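Lin0012 protein (Listeria innocua, PDB 3K17) is a GHMP-family protein that probably uses ATP to phosphorylate phosphomevalonate on the mevalonate route to isopentenyl diphosphate. Local coordinates at residues Thr29-Ala34 with Trp172-Thr177; Leu41-Ser46 with Asn129-Lys134; Cys167-Trp172 with Leu203-Leu208. One frame throughout, in Å; residues are numbered along the deposited sequence.

Contact 1 (Thr29-Ala34 with Trp172-Thr177); sequences TAILTA and WIAYTT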
loop_
_atom_site.group_PDB
_atom_site.type_symbol
_atom_site.label_atom_id
_atom_site.label_comp_id
_atom_site.label_asym_id
_atom_site.label_seq_id
_atom_site.Cartn_x
_atom_site.Cartn_y
_atom_site.Cartn_z
ATOM N N THR A 29 18.527 -19.409 35.508
ATOM C CA THR A 29 19.953 -19.326 35.247
ATOM C C THR A 29 20.538 -20.295 34.224
ATOM O O THR A 29 20.112 -21.448 34.112
ATOM C CB THR A 29 20.741 -19.493 36.574
ATOM O OG1 THR A 29 20.233 -18.571 37.546
ATOM C CG2 THR A 29 22.215 -19.214 36.363
ATOM N N ALA A 30 21.532 -19.808 33.490
ATOM C CA ALA A 30 22.229 -20.623 32.504
ATOM C C ALA A 30 23.724 -20.402 32.653
ATOM O O ALA A 30 24.162 -19.377 33.181
ATOM C CB ALA A 30 21.789 -20.256 31.081
ATOM N N ILE A 31 24.499 -21.377 32.191
ATOM C CA ILE A 31 25.947 -21.299 32.225
ATOM C C ILE A 31 26.384 -21.060 30.775
ATOM O O ILE A 31 25.838 -21.669 29.863
ATOM C CB ILE A 31 26.578 -22.626 32.689
ATOM C CG1 ILE A 31 26.093 -22.981 34.101
ATOM C CG2 ILE A 31 28.108 -22.516 32.632
ATOM C CD1 ILE A 31 26.473 -21.959 35.155
ATOM N N LEU A 32 27.344 -20.165 30.563
ATOM C CA LEU A 32 27.836 -19.911 29.211
ATOM C C LEU A 32 29.318 -19.641 29.231
ATOM O O LEU A 32 29.871 -19.216 30.247
ATOM C CB LEU A 32 27.167 -18.688 28.570
ATOM C CG LEU A 32 25.659 -18.618 28.328
ATOM C CD1 LEU A 32 25.026 -17.704 29.370
ATOM C CD2 LEU A 32 25.407 -18.059 26.911
ATOM N N THR A 33 29.963 -19.901 28.105
ATOM C CA THR A 33 31.368 -19.599 27.977
ATOM C C THR A 33 31.546 -18.836 26.674
ATOM O O THR A 33 30.855 -19.106 25.686
ATOM C CB THR A 33 32.264 -20.861 27.934
ATOM O OG1 THR A 33 33.630 -20.449 27.774
ATOM C CG2 THR A 33 31.900 -21.758 26.756
ATOM N N ALA A 34 32.446 -17.863 26.685
ATOM C CA ALA A 34 32.745 -17.108 25.480
ATOM C C ALA A 34 33.768 -17.981 24.753
ATOM O O ALA A 34 34.432 -18.812 25.385
ATOM C CB ALA A 34 33.340 -15.754 25.840
ATOM N N TRP A 172 33.832 -17.561 31.545
ATOM C CA TRP A 172 32.720 -18.433 31.882
ATOM C C TRP A 172 31.808 -17.703 32.858
ATOM O O TRP A 172 32.291 -17.078 33.809
ATOM C CB TRP A 172 33.229 -19.721 32.549
ATOM C CG TRP A 172 34.014 -20.632 31.646
ATOM C CD1 TRP A 172 35.258 -20.408 31.127
ATOM C CD2 TRP A 172 33.577 -21.888 31.111
ATOM N NE1 TRP A 172 35.619 -21.442 30.298
ATOM C CE2 TRP A 172 34.604 -22.364 30.268
ATOM C CE3 TRP A 172 32.411 -22.654 31.259
ATOM C CZ2 TRP A 172 34.502 -23.573 29.571
ATOM C CZ3 TRP A 172 32.308 -23.860 30.565
ATOM C CH2 TRP A 172 33.350 -24.305 29.731
ATOM N N ILE A 173 30.498 -17.790 32.643
ATOM C CA ILE A 173 29.559 -17.120 33.535
ATOM C C ILE A 173 28.294 -17.905 33.845
ATOM O O ILE A 173 27.886 -18.807 33.105
ATOM C CB ILE A 173 29.071 -15.762 32.963
ATOM C CG1 ILE A 173 28.308 -15.999 31.655
ATOM C CG2 ILE A 173 30.247 -14.822 32.741
ATOM C CD1 ILE A 173 27.508 -14.791 31.157
ATOM N N ALA A 174 27.683 -17.530 34.963
ATOM C CA ALA A 174 26.413 -18.075 35.381
ATOM C C ALA A 174 25.539 -16.846 35.139
ATOM O O ALA A 174 25.724 -15.806 35.780
ATOM C CB ALA A 174 26.434 -18.431 36.853
ATOM N N TYR A 175 24.614 -16.949 34.192
ATOM C CA TYR A 175 23.741 -15.824 33.868
ATOM C C TYR A 175 22.325 -16.042 34.376
ATOM O O TYR A 175 21.707 -17.069 34.087
ATOM C CB TYR A 175 23.686 -15.621 32.351
ATOM C CG TYR A 175 22.698 -14.557 31.934
ATOM C CD1 TYR A 175 22.976 -13.209 32.134
ATOM C CD2 TYR A 175 21.463 -14.899 31.374
ATOM C CE1 TYR A 175 22.053 -12.220 31.789
ATOM C CE2 TYR A 175 20.532 -13.915 31.028
ATOM C CZ TYR A 175 20.834 -12.577 31.238
ATOM O OH TYR A 175 19.925 -11.598 30.898
ATOM N N THR A 176 21.810 -15.078 35.128
ATOM C CA THR A 176 20.453 -15.171 35.641
ATOM C C THR A 176 19.609 -14.064 35.022
ATOM O O THR A 176 19.800 -12.876 35.297
ATOM C CB THR A 176 20.419 -15.060 37.173
ATOM O OG1 THR A 176 21.214 -16.108 37.735
ATOM C CG2 THR A 176 18.987 -15.179 37.682
ATOM N N THR A 177 18.668 -14.485 34.190
ATOM C CA THR A 177 17.787 -13.593 33.452
ATOM C C THR A 177 17.034 -12.566 34.285
ATOM O O THR A 177 16.416 -12.898 35.294
ATOM C CB THR A 177 16.768 -14.417 32.640
ATOM O OG1 THR A 177 17.459 -15.462 31.941
ATOM C CG2 THR A 177 16.033 -13.526 31.635
#
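Trp-172 and Thr-33 form a non-hydrogen-bonded pair between the antiparallel strands 29-34 and 172-176, their side chains side by side and pointing the same way. Thr-33 covers one face of the indole: its CB stands 3.6 Å from the centroid of the six-membered ring of Trp-172, close to the ring normal, in a CH-pi contact. Thr-33 OG1 lies over the same face but nearer the rim, 3.3 Å from Trp-172 CE2; with this hydroxyl anti to the backbone N (chi1 179°), it donates to Ala-34 O rather than bonding to the indole. Trp-172 NE1 is taken by Thr-351, and Phe-215 meets the indole edge-to-face.

The other sheet face carries Leu-32, whose CD1 touches Tyr-175 CB at 3.9 Å and Ile-173 CD1 at 4.2 Å; Ser-166 and Ala-165 of helix 162-169 close over this layer. Backbone bonds in both directions join Leu-32 to Ile-173, including Leu-32 N to Ile-173 O at 2.9 Å, and Ala-30 to Tyr-175 likewise.

At the partly exposed end, Thr-29 OG1 and Thr-176 OG1 share a hydrogen bond of 2.7 Å. The same torsion (chi1 -52°) sets Thr-29 CG2 anti to the backbone N and 3.2 Å from Tyr-175 O. The whole is a regular antiparallel beta ladder inside the mixed sheet, consistent with the helix-backed sheet of the GHMP kinase N-terminal domain.

Contact 2 (Leu41-Ser46 with Asn129-Lys134); sequences LTLEDS and NALMTK
Leu-41 and Leu-43 point from strand 41-45 onto helix 129-134; the axes of the two segments approach to 9.4 Å and differ in direction by 35°. The tight end is at Ala-130, whose small side chain is consistent with this close approach, and Leu-41 CD2 presses on Ala-130 CB at 3.6 Å. Leu-43, the residue most covered here, uses both methyls: CD1 meets the helix turn at Ala-130, Leu-131 and the base of Lys-134, 3.8 Å from Ala-130 O and 4.3 Å from Leu-131 CD2, while CD2 lies on the CG and CD of Lys-134, with Leu-43 CD2 to Lys-134 CD 3.8 Å. Met-101 of strand 99-105 touches both leucines and Ile-103 touches Leu-41; Val-9 of strand 7-18 also meets Ala-130.

Toward the end of the strand the chemistry becomes ionic and the packing thinner. Lys-134 leaves the helix with CG anti to its backbone N, bends once at chi2 (68°) and then runs straight, crossing Leu-43 at about a right angle. Beyond the leucine its NZ reaches the exposed Asp-45, where Lys-134 NZ and Asp-45 OD1 are 2.7 Å apart in a hydrogen-bonded salt bridge. The ammonium comes to the syn side of OD1 but stands 25° out of the carboxylate plane; OD2 of Asp-45 is farther, 3.4 Å from Lys-134 NZ. One lysine therefore covers a buried leucine with its methylenes and places its ammonium at the exposed Asp-45.

This is helix-on-sheet packing of an alpha/beta domain; helix 119-135 probably corresponds to the helix that starts at the glycine-rich phosphate-binding loop in GHMP kinases, and the contact lies toward its C-terminal end.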
loop_
_atom_site.group_PDB
_atom_site.type_symbol
_atom_site.label_atom_id
_atom_site.label_comp_id
_atom_site.label_asym_id
_atom_site.label_seq_id
_atom_site.Cartn_x
_atom_site.Cartn_y
_atom_site.Cartn_z
ATOM N N LEU A 41 35.412 -4.979 15.629
ATOM C CA LEU A 41 34.886 -3.686 15.210
ATOM C C LEU A 41 36.014 -2.652 15.299
ATOM O O LEU A 41 36.561 -2.409 16.377
ATOM C CB LEU A 41 33.704 -3.278 16.107
ATOM C CG LEU A 41 32.876 -2.090 15.604
ATOM C CD1 LEU A 41 31.529 -2.061 16.293
ATOM C CD2 LEU A 41 33.637 -0.780 15.837
ATOM N N THR A 42 36.370 -2.066 14.157
ATOM C CA THR A 42 37.423 -1.054 14.109
ATOM C C THR A 42 36.769 0.318 13.941
ATOM O O THR A 42 36.001 0.543 12.997
ATOM C CB THR A 42 38.400 -1.344 12.948
ATOM O OG1 THR A 42 38.944 -2.662 13.112
ATOM C CG2 THR A 42 39.548 -0.336 12.935
ATOM N N LEU A 43 37.055 1.224 14.871
ATOM C CA LEU A 43 36.473 2.563 14.854
ATOM C C LEU A 43 37.517 3.657 14.710
ATOM O O LEU A 43 38.603 3.575 15.281
ATOM C CB LEU A 43 35.664 2.799 16.136
ATOM C CG LEU A 43 35.088 4.196 16.408
ATOM C CD1 LEU A 43 33.952 4.080 17.399
ATOM C CD2 LEU A 43 36.173 5.142 16.949
ATOM N N GLU A 44 37.174 4.691 13.955
ATOM C CA GLU A 44 38.085 5.804 13.743
ATOM C C GLU A 44 37.274 7.055 13.444
ATOM O O GLU A 44 36.107 6.966 13.063
ATOM C CB GLU A 44 39.014 5.498 12.567
ATOM C CG GLU A 44 38.311 5.492 11.225
ATOM C CD GLU A 44 39.144 4.871 10.121
ATOM O OE1 GLU A 44 39.397 3.649 10.181
ATOM O OE2 GLU A 44 39.545 5.604 9.190
ATOM N N ASP A 45 37.887 8.220 13.626
ATOM C CA ASP A 45 37.204 9.473 13.340
ATOM C C ASP A 45 37.108 9.585 11.831
ATOM O O ASP A 45 37.962 9.075 11.114
ATOM C CB ASP A 45 37.992 10.669 13.877
ATOM C CG ASP A 45 38.154 10.636 15.384
ATOM O OD1 ASP A 45 37.131 10.510 16.096
ATOM O OD2 ASP A 45 39.306 10.744 15.857
ATOM N N SER A 46 36.067 10.253 11.357
ATOM C CA SER A 46 35.857 10.449 9.931
ATOM C C SER A 46 35.104 11.759 9.744
ATOM O O SER A 46 34.754 12.417 10.719
ATOM C CB SER A 46 35.044 9.286 9.348
ATOM O OG SER A 46 33.815 9.128 10.037
ATOM N N ASN A 129 30.398 -1.435 23.058
ATOM C CA ASN A 129 31.743 -1.257 23.589
ATOM C C ASN A 129 32.546 -0.234 22.816
ATOM O O ASN A 129 33.244 0.586 23.416
ATOM C CB ASN A 129 32.509 -2.573 23.619
ATOM C CG ASN A 129 32.355 -3.290 24.937
ATOM O OD1 ASN A 129 32.127 -2.661 25.962
ATOM N ND2 ASN A 129 32.496 -4.605 24.923
ATOM N N ALA A 130 32.452 -0.277 21.492
ATOM C CA ALA A 130 33.186 0.672 20.662
ATOM C C ALA A 130 32.759 2.122 20.897
ATOM O O ALA A 130 33.602 3.006 20.991
ATOM C CB ALA A 130 33.024 0.318 19.185
ATOM N N LEU A 131 31.458 2.377 20.992
ATOM C CA LEU A 131 30.986 3.747 21.188
ATOM C C LEU A 131 31.198 4.247 22.612
ATOM O O LEU A 131 31.431 5.438 22.822
ATOM C CB LEU A 131 29.505 3.880 20.799
ATOM C CG LEU A 131 29.219 3.751 19.288
ATOM C CD1 LEU A 131 27.725 3.732 19.021
ATOM C CD2 LEU A 131 29.875 4.903 18.551
HETATM N N MSE A 132 31.103 3.354 23.592
HETATM C CA MSE A 132 31.322 3.768 24.967
HETATM C C MSE A 132 32.808 4.047 25.186
HETATM O O MSE A 132 33.168 5.039 25.820
HETATM C CB MSE A 132 30.835 2.706 25.953
HETATM C CG MSE A 132 29.316 2.540 26.003
HETATM SE SE MSE A 132 28.318 4.174 26.308
HETATM C CE MSE A 132 27.935 4.647 24.453
ATOM N N THR A 133 33.671 3.189 24.653
ATOM C CA THR A 133 35.109 3.389 24.813
ATOM C C THR A 133 35.497 4.726 24.179
ATOM O O THR A 133 36.324 5.468 24.712
ATOM C CB THR A 133 35.926 2.261 24.136
ATOM O OG1 THR A 133 35.623 1.005 24.753
ATOM C CG2 THR A 133 37.426 2.524 24.281
ATOM N N LYS A 134 34.868 5.034 23.053
ATOM C CA LYS A 134 35.130 6.261 22.312
ATOM C C LYS A 134 34.527 7.536 22.907
ATOM O O LYS A 134 35.165 8.588 22.881
ATOM C CB LYS A 134 34.622 6.097 20.873
ATOM C CG LYS A 134 34.702 7.347 20.012
ATOM C CD LYS A 134 36.145 7.743 19.721
ATOM C CE LYS A 134 36.199 8.941 18.780
ATOM N NZ LYS A 134 37.599 9.355 18.481
#

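Contact 3 (Cys167-Trp172 with Leu203-Leu208); sequences CMYGGW and LQIETL
A single backbone hydrogen bond, Leu-208 N to Trp-172 O at 2.7 Å, ties the start of strand 172-176 to Leu-208; it is straight at the hydrogen (168°), although the donor stands above the carbonyl plane of Trp-172. The motif is a glycine-containing alpha-to-beta connection: helix 162-169 gives way through Gly-170 and Gly-171, both at positive phi, to a strand that pairs antiparallel with 204-208 in the mixed sheet, consistent with the GHMP kinase fold.

Tyr-169, in the last turn of the helix, meets Ile-205 at about a right angle. Ile-205 CG2 sits over the centre of the ring, 3.6 Å from the Tyr-169 centroid, as a CH-pi contact. With chi1 at -52°, CG2 is anti to the backbone N and CG1, beside it, carries CD1 of Ile-205 to 3.6 Å from Tyr-169 CE1. Both branches lie on one face of the phenol, CD1 out by the CE1 rim, while Met-141 of helix 141-156 also touches Tyr-169.

Leu-208 CB comes to 4.1 Å from Trp-172 CB. Glu-206 leaves the strand on the side away from 167-172, and its OE2 is hydrogen-bonded to His-263 NE2.

Two waters extend the backbone link: one donates to Gly-170 O at 2.8 Å, with weak bonds to Trp-172 O and Thr-207 OG1; a second accepts from Trp-172 N at 2.9 Å and donates to Leu-208 O at 2.7 Å.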
loop_
_atom_site.group_PDB
_atom_site.type_symbol
_atom_site.label_atom_id
_atom_site.label_comp_id
_atom_site.label_asym_id
_atom_site.label_seq_id
_atom_site.Cartn_x
_atom_site.Cartn_y
_atom_site.Cartn_z
ATOM N N CYS A 167 29.035 -12.502 25.674
ATOM C CA CYS A 167 29.882 -11.748 24.745
ATOM C C CYS A 167 30.502 -10.522 25.426
ATOM O O CYS A 167 31.657 -10.176 25.181
ATOM C CB CYS A 167 29.063 -11.302 23.528
ATOM S SG CYS A 167 28.479 -12.694 22.522
HETATM N N MSE A 168 29.725 -9.881 26.289
HETATM C CA MSE A 168 30.176 -8.690 27.011
HETATM C C MSE A 168 31.225 -8.992 28.095
HETATM O O MSE A 168 32.251 -8.319 28.179
HETATM C CB MSE A 168 28.963 -8.005 27.645
HETATM C CG MSE A 168 29.268 -6.795 28.514
HETATM SE SE MSE A 168 29.878 -5.290 27.480
HETATM C CE MSE A 168 28.148 -4.727 26.767
ATOM N N TYR A 169 30.959 -10.014 28.904
ATOM C CA TYR A 169 31.833 -10.387 30.021
ATOM C C TYR A 169 33.008 -11.303 29.705
ATOM O O TYR A 169 34.020 -11.273 30.406
ATOM C CB TYR A 169 31.000 -11.024 31.144
ATOM C CG TYR A 169 30.186 -10.029 31.932
ATOM C CD1 TYR A 169 29.195 -9.267 31.317
ATOM C CD2 TYR A 169 30.444 -9.806 33.284
ATOM C CE1 TYR A 169 28.487 -8.299 32.024
ATOM C CE2 TYR A 169 29.743 -8.844 34.002
ATOM C CZ TYR A 169 28.771 -8.093 33.369
ATOM O OH TYR A 169 28.098 -7.118 34.069
ATOM N N GLY A 170 32.889 -12.110 28.654
ATOM C CA GLY A 170 33.966 -13.030 28.327
ATOM C C GLY A 170 34.029 -14.144 29.366
ATOM O O GLY A 170 33.167 -14.238 30.243
ATOM N N GLY A 171 35.041 -14.997 29.261
ATOM C CA GLY A 171 35.192 -16.096 30.200
ATOM C C GLY A 171 33.969 -16.978 30.355
ATOM O O GLY A 171 33.173 -17.137 29.424
ATOM N N TRP A 172 33.832 -17.561 31.545
ATOM C CA TRP A 172 32.720 -18.433 31.882
ATOM C C TRP A 172 31.808 -17.703 32.858
ATOM O O TRP A 172 32.291 -17.078 33.809
ATOM C CB TRP A 172 33.229 -19.721 32.549
ATOM C CG TRP A 172 34.014 -20.632 31.646
ATOM C CD1 TRP A 172 35.258 -20.408 31.127
ATOM C CD2 TRP A 172 33.577 -21.888 31.111
ATOM N NE1 TRP A 172 35.619 -21.442 30.298
ATOM C CE2 TRP A 172 34.604 -22.364 30.268
ATOM C CE3 TRP A 172 32.411 -22.654 31.259
ATOM C CZ2 TRP A 172 34.502 -23.573 29.571
ATOM C CZ3 TRP A 172 32.308 -23.860 30.565
ATOM C CH2 TRP A 172 33.350 -24.305 29.731
ATOM N N LEU A 203 18.312 -9.878 37.794
ATOM C CA LEU A 203 19.519 -9.935 36.991
ATOM C C LEU A 203 20.777 -10.235 37.796
ATOM O O LEU A 203 21.036 -9.614 38.820
ATOM C CB LEU A 203 19.722 -8.612 36.251
ATOM C CG LEU A 203 21.002 -8.534 35.419
ATOM C CD1 LEU A 203 20.898 -9.502 34.247
ATOM C CD2 LEU A 203 21.216 -7.101 34.924
ATOM N N GLN A 204 21.555 -11.200 37.325
ATOM C CA GLN A 204 22.815 -11.525 37.974
ATOM C C GLN A 204 23.757 -12.145 36.965
ATOM O O GLN A 204 23.387 -13.053 36.223
ATOM C CB GLN A 204 22.629 -12.486 39.152
ATOM C CG GLN A 204 23.878 -12.547 40.032
ATOM C CD GLN A 204 23.795 -13.577 41.148
ATOM O OE1 GLN A 204 22.841 -13.593 41.927
ATOM N NE2 GLN A 204 24.806 -14.434 41.235
ATOM N N ILE A 205 24.979 -11.640 36.935
ATOM C CA ILE A 205 25.987 -12.147 36.027
ATOM C C ILE A 205 27.207 -12.491 36.866
ATOM O O ILE A 205 27.943 -11.611 37.301
ATOM C CB ILE A 205 26.342 -11.091 34.961
ATOM C CG1 ILE A 205 25.053 -10.593 34.288
ATOM C CG2 ILE A 205 27.284 -11.685 33.934
ATOM C CD1 ILE A 205 25.277 -9.516 33.237
ATOM N N GLU A 206 27.412 -13.782 37.089
ATOM C CA GLU A 206 28.523 -14.251 37.900
ATOM C C GLU A 206 29.669 -14.851 37.103
ATOM O O GLU A 206 29.471 -15.772 36.311
ATOM C CB GLU A 206 28.032 -15.303 38.898
ATOM C CG GLU A 206 29.122 -15.787 39.840
ATOM C CD GLU A 206 28.692 -16.976 40.676
ATOM O OE1 GLU A 206 27.481 -17.265 40.724
ATOM O OE2 GLU A 206 29.572 -17.615 41.289
ATOM N N THR A 207 30.873 -14.335 37.329
ATOM C CA THR A 207 32.052 -14.854 36.661
ATOM C C THR A 207 32.395 -16.188 37.325
ATOM O O THR A 207 32.419 -16.283 38.553
ATOM C CB THR A 207 33.238 -13.883 36.805
ATOM O OG1 THR A 207 32.995 -12.712 36.009
ATOM C CG2 THR A 207 34.528 -14.543 36.345
ATOM N N LEU A 208 32.645 -17.210 36.511
ATOM C CA LEU A 208 32.973 -18.541 37.004
ATOM C C LEU A 208 34.386 -18.972 36.638
ATOM O O LEU A 208 35.044 -18.358 35.796
ATOM C CB LEU A 208 31.998 -19.574 36.442
ATOM C CG LEU A 208 30.524 -19.452 36.816
ATOM C CD1 LEU A 208 29.711 -20.459 36.001
ATOM C CD2 LEU A 208 30.352 -19.697 38.304
HETATM O O HOH W 1 33.754 -14.035 33.022
HETATM O O HOH W 2 35.745 -16.984 33.586
#

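In the fold
All three contacts reach the same mixed sheet. Contacts 1 and 3 are neighbours, with centres 6 Å apart and Trp-172 in common: strand 172-176 is gripped by strand 29-35 in contact 1, and strand 204-208 runs along its other edge, probably hydrogen-bonded through Ala-174 N to Glu-206 O and Thr-176 N to Gln-204 O. Contact 1, held by paired backbone bonds, lies nearest the centre of the chain. Contact 3 is partly buried and combines one backbone bond with a CH-pi contact and bridging water. Contact 2, about 27 Å from contact 1 between centres, is also largely buried but peripheral, with an exposed ionic end. Asn-129 ND2 packs against selenomethionine Met-168, a touch between contacts 2 and 3.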